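Local coordinates for seryl-tRNA synthetase, cytoplasmic (Candida albicans, PDB 3QO8), which catalyses the two-step attachment of serine to tRNA(Ser), activating the amino acid with ATP and then transferring it to the acceptor end of the tRNA, at residues I251-P263 / D375-I387. Numbering follows the deposited sequence.
Sequences ISAYHAGEWFESP and DYQSRNLEIRCGI
Leu-381, at the end of helix 376-381, packs against Ser-252 of helix 248-252 and the turn residues Ala-253 and Ala-256: its CD1 lies 3.4 Å from Ser-252 O, while CD2 rests on the two alanine methyl groups. Its carbonyl O accepts a 2.8 Å hydrogen bond from Gly-257 N. Glu-382, at positive phi, closes the helix in a Schellman motif and releases the chain toward strand 384-385. Ile-383 then wedges between loop and strand; with CG2 anti to the backbone N, that methyl reaches the edge of the Phe-260 ring (CG2 to CE2 3.7 Å), and CG1 lies against His-255 O. At Arg-384 the two segments become a short parallel ladder: Arg-384 N donates to Glu-258 O and Arg-384 O accepts from Phe-260 N. A bend at chi3 (62°) lays the Arg-384 guanidinium flat on Trp-259, planes 13° apart, with Arg-384 CZ 3.8 Å from the six-membered ring centroid; Arg-384 CB covers the five-membered ring in a CH-pi contact. On the other face of the ladder, which also carries Phe-260, Cys-385 SG touches Pro-263 CB at 3.7 Å. Gly-386 N completes the ladder at Phe-260 O (2.8 Å, 174° at the hydrogen), and Gly-386 O accepts a hydrogen bond from Trp-259 NE1 (3.0 Å), the donor lying above the carbonyl plane. Cation-pi stacking and this indole bond together probably restrict the rotation of the exposed Trp-259, joining two catalytic-core segments through an aromatic, charged face and a buried apolar one.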
ATOM      1  N   ILE A 251       4.960  -9.258 -10.449  1.00 15.27           N
ATOM      2  CA  ILE A 251       4.603 -10.553 -11.005  1.00 16.26           C
ATOM      3  C   ILE A 251       5.473 -10.883 -12.223  1.00 15.83           C
ATOM      4  O   ILE A 251       5.803 -12.040 -12.466  1.00 18.93           O
ATOM      5  CB  ILE A 251       3.085 -10.629 -11.324  1.00 16.49           C
ATOM      6  CG1 ILE A 251       2.283 -10.500 -10.020  1.00 15.75           C
ATOM      7  CG2 ILE A 251       2.764 -11.933 -12.082  1.00 15.10           C
ATOM      8  CD1 ILE A 251       0.742 -10.508 -10.170  1.00 13.48           C
ATOM      9  N   SER A 252       5.869  -9.869 -12.991  1.00 16.66           N
ATOM     10  CA  SER A 252       6.760 -10.126 -14.119  1.00 21.50           C
ATOM     11  C   SER A 252       8.101 -10.665 -13.605  1.00 23.20           C
ATOM     12  O   SER A 252       8.755 -11.464 -14.271  1.00 23.02           O
ATOM     13  CB  SER A 252       6.973  -8.870 -14.983  1.00 19.53           C
ATOM     14  OG  SER A 252       7.810  -7.925 -14.330  1.00 19.66           O
ATOM     15  N   ALA A 253       8.501 -10.239 -12.407  1.00 18.27           N
ATOM     16  CA  ALA A 253       9.772 -10.693 -11.837  1.00 18.16           C
ATOM     17  C   ALA A 253       9.635 -11.996 -11.050  1.00 23.75           C
ATOM     18  O   ALA A 253      10.628 -12.535 -10.574  1.00 21.86           O
ATOM     19  CB  ALA A 253      10.371  -9.618 -10.950  1.00 19.07           C
ATOM     20  N   TYR A 254       8.405 -12.483 -10.906  1.00 19.06           N
ATOM     21  CA  TYR A 254       8.116 -13.690 -10.120  1.00 16.62           C
ATOM     22  C   TYR A 254       8.974 -14.878 -10.574  1.00 24.06           C
ATOM     23  O   TYR A 254       9.547 -15.590  -9.747  1.00 20.20           O
ATOM     24  CB  TYR A 254       6.626 -14.025 -10.239  1.00 17.78           C
ATOM     25  CG  TYR A 254       6.086 -15.092  -9.297  1.00 19.10           C
ATOM     26  CD1 TYR A 254       5.895 -14.825  -7.942  1.00 17.70           C
ATOM     27  CD2 TYR A 254       5.718 -16.340  -9.773  1.00 23.14           C
ATOM     28  CE1 TYR A 254       5.370 -15.781  -7.083  1.00 18.84           C
ATOM     29  CE2 TYR A 254       5.193 -17.310  -8.923  1.00 19.07           C
ATOM     30  CZ  TYR A 254       5.018 -17.017  -7.581  1.00 20.00           C
ATOM     31  OH  TYR A 254       4.510 -17.975  -6.741  1.00 23.72           O
ATOM     32  N   HIS A 255       9.062 -15.089 -11.885  1.00 22.17           N
ATOM     33  CA  HIS A 255       9.835 -16.209 -12.430  1.00 20.38           C
ATOM     34  C   HIS A 255      11.203 -15.794 -12.963  1.00 21.21           C
ATOM     35  O   HIS A 255      11.811 -16.533 -13.738  1.00 26.13           O
ATOM     36  CB  HIS A 255       9.055 -16.923 -13.542  1.00 16.39           C
ATOM     37  CG  HIS A 255       7.849 -17.657 -13.055  1.00 18.71           C
ATOM     38  ND1 HIS A 255       7.934 -18.774 -12.250  1.00 25.85           N
ATOM     39  CD2 HIS A 255       6.527 -17.440 -13.260  1.00 16.86           C
ATOM     40  CE1 HIS A 255       6.716 -19.202 -11.967  1.00 24.39           C
ATOM     41  NE2 HIS A 255       5.846 -18.412 -12.570  1.00 21.51           N
ATOM     42  N   ALA A 256      11.688 -14.620 -12.561  1.00 20.97           N
ATOM     43  CA  ALA A 256      13.025 -14.180 -12.963  1.00 22.02           C
ATOM     44  C   ALA A 256      14.057 -15.271 -12.676  1.00 26.64           C
ATOM     45  O   ALA A 256      14.037 -15.888 -11.599  1.00 22.98           O
ATOM     46  CB  ALA A 256      13.421 -12.903 -12.227  1.00 18.67           C
ATOM     47  N   GLY A 257      14.953 -15.496 -13.635  1.00 21.61           N
ATOM     48  CA  GLY A 257      16.047 -16.442 -13.482  1.00 24.57           C
ATOM     49  C   GLY A 257      15.599 -17.887 -13.485  1.00 26.35           C
ATOM     50  O   GLY A 257      16.349 -18.767 -13.079  1.00 31.45           O
ATOM     51  N   GLU A 258      14.371 -18.137 -13.930  1.00 24.17           N
ATOM     52  CA  GLU A 258      13.853 -19.499 -13.987  1.00 26.95           C
ATOM     53  C   GLU A 258      13.779 -19.966 -15.436  1.00 29.56           C
ATOM     54  O   GLU A 258      14.002 -19.185 -16.355  1.00 25.36           O
ATOM     55  CB  GLU A 258      12.497 -19.611 -13.273  1.00 20.71           C
ATOM     56  CG  GLU A 258      12.610 -19.346 -11.771  1.00 29.21           C
ATOM     57  CD  GLU A 258      11.265 -19.338 -11.054  1.00 32.71           C
ATOM     58  OE1 GLU A 258      10.312 -19.989 -11.533  1.00 29.81           O
ATOM     59  OE2 GLU A 258      11.165 -18.679 -10.006  1.00 38.18           O
ATOM     60  N   TRP A 259      13.492 -21.245 -15.634  1.00 25.56           N
ATOM     61  CA  TRP A 259      13.613 -21.858 -16.949  1.00 19.79           C
ATOM     62  C   TRP A 259      12.458 -22.814 -17.145  1.00 26.11           C
ATOM     63  O   TRP A 259      12.355 -23.812 -16.435  1.00 27.86           O
ATOM     64  CB  TRP A 259      14.948 -22.623 -17.037  1.00 20.62           C
ATOM     65  CG  TRP A 259      15.334 -23.060 -18.433  1.00 22.39           C
ATOM     66  CD1 TRP A 259      14.500 -23.242 -19.503  1.00 25.81           C
ATOM     67  CD2 TRP A 259      16.658 -23.360 -18.905  1.00 21.56           C
ATOM     68  NE1 TRP A 259      15.222 -23.643 -20.604  1.00 23.61           N
ATOM     69  CE2 TRP A 259      16.548 -23.717 -20.264  1.00 23.54           C
ATOM     70  CE3 TRP A 259      17.921 -23.367 -18.307  1.00 21.39           C
ATOM     71  CZ2 TRP A 259      17.656 -24.077 -21.036  1.00 26.75           C
ATOM     72  CZ3 TRP A 259      19.018 -23.720 -19.078  1.00 22.22           C
ATOM     73  CH2 TRP A 259      18.881 -24.078 -20.419  1.00 22.92           C
ATOM     74  N   PHE A 260      11.574 -22.500 -18.089  1.00 23.25           N
ATOM     75  CA  PHE A 260      10.508 -23.413 -18.452  1.00 27.02           C
ATOM     76  C   PHE A 260      11.051 -24.346 -19.529  1.00 30.03           C
ATOM     77  O   PHE A 260      10.896 -24.099 -20.722  1.00 29.76           O
ATOM     78  CB  PHE A 260       9.268 -22.635 -18.916  1.00 22.21           C
ATOM     79  CG  PHE A 260       8.657 -21.785 -17.829  1.00 23.88           C
ATOM     80  CD1 PHE A 260       7.767 -22.336 -16.919  1.00 24.30           C
ATOM     81  CD2 PHE A 260       8.999 -20.448 -17.699  1.00 23.79           C
ATOM     82  CE1 PHE A 260       7.207 -21.560 -15.912  1.00 24.69           C
ATOM     83  CE2 PHE A 260       8.444 -19.667 -16.695  1.00 25.75           C
ATOM     84  CZ  PHE A 260       7.549 -20.223 -15.805  1.00 21.92           C
ATOM     85  N   GLU A 261      11.724 -25.407 -19.089  1.00 29.43           N
ATOM     86  CA  GLU A 261      12.495 -26.244 -20.000  1.00 34.86           C
ATOM     87  C   GLU A 261      11.638 -27.270 -20.739  1.00 35.65           C
ATOM     88  O   GLU A 261      12.087 -27.868 -21.716  1.00 37.83           O
ATOM     89  CB  GLU A 261      13.663 -26.917 -19.266  1.00 34.73           C
ATOM     90  CG  GLU A 261      13.337 -28.265 -18.648  1.00 39.24           C
ATOM     91  CD  GLU A 261      12.468 -28.178 -17.411  1.00 43.92           C
ATOM     92  OE1 GLU A 261      12.163 -27.059 -16.948  1.00 41.93           O
ATOM     93  OE2 GLU A 261      12.092 -29.248 -16.892  1.00 55.72           O
ATOM     94  N   SER A 262      10.403 -27.460 -20.285  1.00 33.97           N
ATOM     95  CA  SER A 262       9.452 -28.306 -21.005  1.00 36.74           C
ATOM     96  C   SER A 262       8.172 -27.515 -21.226  1.00 32.83           C
ATOM     97  O   SER A 262       7.151 -27.779 -20.595  1.00 33.42           O
ATOM     98  CB  SER A 262       9.153 -29.584 -20.224  1.00 42.31           C
ATOM     99  OG  SER A 262      10.355 -30.226 -19.845  1.00 54.83           O
ATOM    100  N   PRO A 263       8.237 -26.530 -22.123  1.00 30.18           N
ATOM    101  CA  PRO A 263       7.183 -25.521 -22.276  1.00 29.18           C
ATOM    102  C   PRO A 263       5.855 -26.089 -22.775  1.00 33.21           C
ATOM    103  O   PRO A 263       4.806 -25.554 -22.415  1.00 29.41           O
ATOM    104  CB  PRO A 263       7.776 -24.547 -23.300  1.00 28.56           C
ATOM    105  CG  PRO A 263       8.802 -25.359 -24.047  1.00 33.11           C
ATOM    106  CD  PRO A 263       9.369 -26.307 -23.039  1.00 28.24           C
ATOM    107  N   ASP A 375       9.367 -10.972 -25.707  1.00 24.50           N
ATOM    108  CA  ASP A 375      10.426 -11.349 -24.759  1.00 27.06           C
ATOM    109  C   ASP A 375      11.289 -10.182 -24.294  1.00 26.93           C
ATOM    110  O   ASP A 375      12.428 -10.380 -23.888  1.00 27.37           O
ATOM    111  CB  ASP A 375      11.331 -12.434 -25.351  1.00 30.09           C
ATOM    112  CG  ASP A 375      11.943 -12.022 -26.688  1.00 37.32           C
ATOM    113  OD1 ASP A 375      11.995 -10.808 -26.978  1.00 31.05           O
ATOM    114  OD2 ASP A 375      12.380 -12.915 -27.443  1.00 33.87           O
ATOM    115  N   TYR A 376      10.751  -8.970 -24.360  1.00 25.22           N
ATOM    116  CA  TYR A 376      11.498  -7.768 -23.993  1.00 21.69           C
ATOM    117  C   TYR A 376      11.837  -7.788 -22.500  1.00 25.70           C
ATOM    118  O   TYR A 376      12.962  -7.487 -22.103  1.00 24.10           O
ATOM    119  CB  TYR A 376      10.649  -6.539 -24.321  1.00 24.29           C
ATOM    120  CG  TYR A 376      11.354  -5.196 -24.298  1.00 24.80           C
ATOM    121  CD1 TYR A 376      12.062  -4.746 -25.408  1.00 21.17           C
ATOM    122  CD2 TYR A 376      11.283  -4.367 -23.183  1.00 24.59           C
ATOM    123  CE1 TYR A 376      12.687  -3.513 -25.406  1.00 25.86           C
ATOM    124  CE2 TYR A 376      11.906  -3.131 -23.168  1.00 23.51           C
ATOM    125  CZ  TYR A 376      12.606  -2.711 -24.286  1.00 24.48           C
ATOM    126  OH  TYR A 376      13.216  -1.479 -24.299  1.00 26.45           O
ATOM    127  N   GLN A 377      10.859  -8.144 -21.673  1.00 19.18           N
ATOM    128  CA  GLN A 377      11.071  -8.170 -20.227  1.00 22.97           C
ATOM    129  C   GLN A 377      11.741  -9.469 -19.788  1.00 23.27           C
ATOM    130  O   GLN A 377      12.633  -9.464 -18.940  1.00 22.59           O
ATOM    131  CB  GLN A 377       9.749  -7.976 -19.486  1.00 24.46           C
ATOM    132  CG  GLN A 377       9.085  -6.636 -19.781  1.00 30.29           C
ATOM    133  CD  GLN A 377       7.583  -6.689 -19.581  1.00 37.34           C
ATOM    134  OE1 GLN A 377       6.916  -7.616 -20.049  1.00 31.62           O
ATOM    135  NE2 GLN A 377       7.047  -5.711 -18.862  1.00 47.44           N
ATOM    136  N   SER A 378      11.317 -10.576 -20.380  1.00 25.09           N
ATOM    137  CA  SER A 378      11.845 -11.875 -20.003  1.00 24.98           C
ATOM    138  C   SER A 378      13.330 -12.017 -20.329  1.00 23.63           C
ATOM    139  O   SER A 378      14.044 -12.711 -19.621  1.00 21.67           O
ATOM    140  CB  SER A 378      11.035 -12.986 -20.660  1.00 19.91           C
ATOM    141  OG  SER A 378      10.960 -12.782 -22.048  1.00 25.42           O
ATOM    142  N   ARG A 379      13.800 -11.365 -21.395  1.00 22.19           N
ATOM    143  CA  ARG A 379      15.237 -11.339 -21.669  1.00 24.17           C
ATOM    144  C   ARG A 379      15.952 -10.658 -20.508  1.00 25.66           C
ATOM    145  O   ARG A 379      16.968 -11.135 -20.021  1.00 23.81           O
ATOM    146  CB  ARG A 379      15.549 -10.620 -23.000  1.00 22.32           C
ATOM    147  CG  ARG A 379      17.046 -10.528 -23.319  1.00 27.11           C
ATOM    148  CD  ARG A 379      17.311 -10.016 -24.762  1.00 26.28           C
ATOM    149  NE  ARG A 379      16.876 -10.986 -25.764  1.00 26.51           N
ATOM    150  CZ  ARG A 379      15.707 -10.939 -26.395  1.00 29.55           C
ATOM    151  NH1 ARG A 379      14.849  -9.950 -26.157  1.00 31.73           N
ATOM    152  NH2 ARG A 379      15.396 -11.878 -27.274  1.00 34.96           N
ATOM    153  N   ASN A 380      15.404  -9.542 -20.045  1.00 25.86           N
ATOM    154  CA  ASN A 380      16.039  -8.805 -18.956  1.00 27.24           C
ATOM    155  C   ASN A 380      15.993  -9.580 -17.634  1.00 27.02           C
ATOM    156  O   ASN A 380      16.946  -9.562 -16.856  1.00 25.68           O
ATOM    157  CB  ASN A 380      15.401  -7.423 -18.804  1.00 41.86           C
ATOM    158  CG  ASN A 380      16.334  -6.420 -18.164  1.00 59.38           C
ATOM    159  OD1 ASN A 380      17.545  -6.627 -18.114  1.00 72.52           O
ATOM    160  ND2 ASN A 380      15.777  -5.321 -17.675  1.00 61.66           N
ATOM    161  N   LEU A 381      14.892 -10.287 -17.411  1.00 19.32           N
ATOM    162  CA  LEU A 381      14.679 -11.041 -16.173  1.00 21.26           C
ATOM    163  C   LEU A 381      15.195 -12.479 -16.272  1.00 20.58           C
ATOM    164  O   LEU A 381      15.122 -13.243 -15.304  1.00 21.42           O
ATOM    165  CB  LEU A 381      13.190 -11.025 -15.837  1.00 17.33           C
ATOM    166  CG  LEU A 381      12.670  -9.639 -15.441  1.00 20.48           C
ATOM    167  CD1 LEU A 381      11.151  -9.530 -15.644  1.00 18.80           C
ATOM    168  CD2 LEU A 381      13.058  -9.322 -13.992  1.00 22.13           C
ATOM    169  N   GLU A 382      15.713 -12.833 -17.444  1.00 23.35           N
ATOM    170  CA  GLU A 382      16.234 -14.175 -17.709  0.52 27.47           C
ATOM    171  C   GLU A 382      15.210 -15.262 -17.407  1.00 28.04           C
ATOM    172  O   GLU A 382      15.438 -16.137 -16.563  1.00 28.58           O
ATOM    173  CB  GLU A 382      17.532 -14.426 -16.928  0.52 27.52           C
ATOM    174  CG  GLU A 382      18.659 -13.461 -17.271  0.52 32.35           C
ATOM    175  CD  GLU A 382      19.260 -13.703 -18.646  0.52 37.88           C
ATOM    176  OE1 GLU A 382      18.934 -14.731 -19.275  0.52 43.23           O
ATOM    177  OE2 GLU A 382      20.070 -12.865 -19.096  0.52 42.43           O
ATOM    178  N   ILE A 383      14.077 -15.203 -18.099  1.00 24.61           N
ATOM    179  CA  ILE A 383      13.052 -16.228 -17.968  1.00 23.60           C
ATOM    180  C   ILE A 383      13.053 -17.080 -19.230  1.00 22.17           C
ATOM    181  O   ILE A 383      12.439 -16.730 -20.239  1.00 24.46           O
ATOM    182  CB  ILE A 383      11.662 -15.625 -17.719  1.00 19.52           C
ATOM    183  CG1 ILE A 383      11.723 -14.630 -16.559  1.00 19.01           C
ATOM    184  CG2 ILE A 383      10.639 -16.739 -17.448  1.00 17.65           C
ATOM    185  CD1 ILE A 383      10.390 -13.893 -16.306  1.00 21.15           C
ATOM    186  N   ARG A 384      13.769 -18.198 -19.175  1.00 27.30           N
ATOM    187  CA  ARG A 384      14.038 -18.980 -20.373  1.00 28.27           C
ATOM    188  C   ARG A 384      12.909 -19.933 -20.743  1.00 26.99           C
ATOM    189  O   ARG A 384      12.151 -20.397 -19.888  1.00 22.40           O
ATOM    190  CB  ARG A 384      15.367 -19.745 -20.248  1.00 24.95           C
ATOM    191  CG  ARG A 384      16.560 -18.834 -20.051  1.00 26.90           C
ATOM    192  CD  ARG A 384      17.876 -19.602 -20.034  1.00 34.71           C
ATOM    193  NE  ARG A 384      18.127 -20.280 -21.302  1.00 39.96           N
ATOM    194  CZ  ARG A 384      19.300 -20.803 -21.648  1.00 36.85           C
ATOM    195  NH1 ARG A 384      20.339 -20.716 -20.820  1.00 38.12           N
ATOM    196  NH2 ARG A 384      19.434 -21.411 -22.820  1.00 34.94           N
ATOM    197  N   CYS A 385      12.824 -20.219 -22.033  1.00 26.21           N
ATOM    198  CA  CYS A 385      11.810 -21.102 -22.572  1.00 31.72           C
ATOM    199  C   CYS A 385      12.444 -22.174 -23.457  1.00 32.82           C
ATOM    200  O   CYS A 385      13.102 -21.863 -24.448  1.00 33.70           O
ATOM    201  CB  CYS A 385      10.809 -20.298 -23.397  1.00 27.85           C
ATOM    202  SG  CYS A 385       9.429 -21.272 -24.009  1.00 32.08           S
ATOM    203  N   GLY A 386      12.235 -23.433 -23.088  1.00 34.10           N
ATOM    204  CA  GLY A 386      12.664 -24.566 -23.888  1.00 34.94           C
ATOM    205  C   GLY A 386      14.153 -24.658 -24.185  1.00 46.67           C
ATOM    206  O   GLY A 386      14.973 -23.958 -23.574  1.00 39.24           O
ATOM    207  N   ILE A 387      14.475 -25.545 -25.130  1.00 59.25           N
ATOM    208  CA  ILE A 387      15.833 -25.788 -25.628  1.00 69.29           C
ATOM    209  C   ILE A 387      16.938 -25.358 -24.672  1.00 74.22           C
ATOM    210  O   ILE A 387      17.876 -26.113 -24.419  1.00 80.88           O
ATOM    211  CB  ILE A 387      16.059 -25.136 -27.016  1.00104.08           C
ATOM    212  CG1 ILE A 387      17.416 -25.546 -27.593  1.00103.06           C
ATOM    213  CG2 ILE A 387      15.942 -23.619 -26.929  1.00104.24           C
ATOM    214  CD1 ILE A 387      17.694 -24.973 -28.967  1.00103.88           C
TER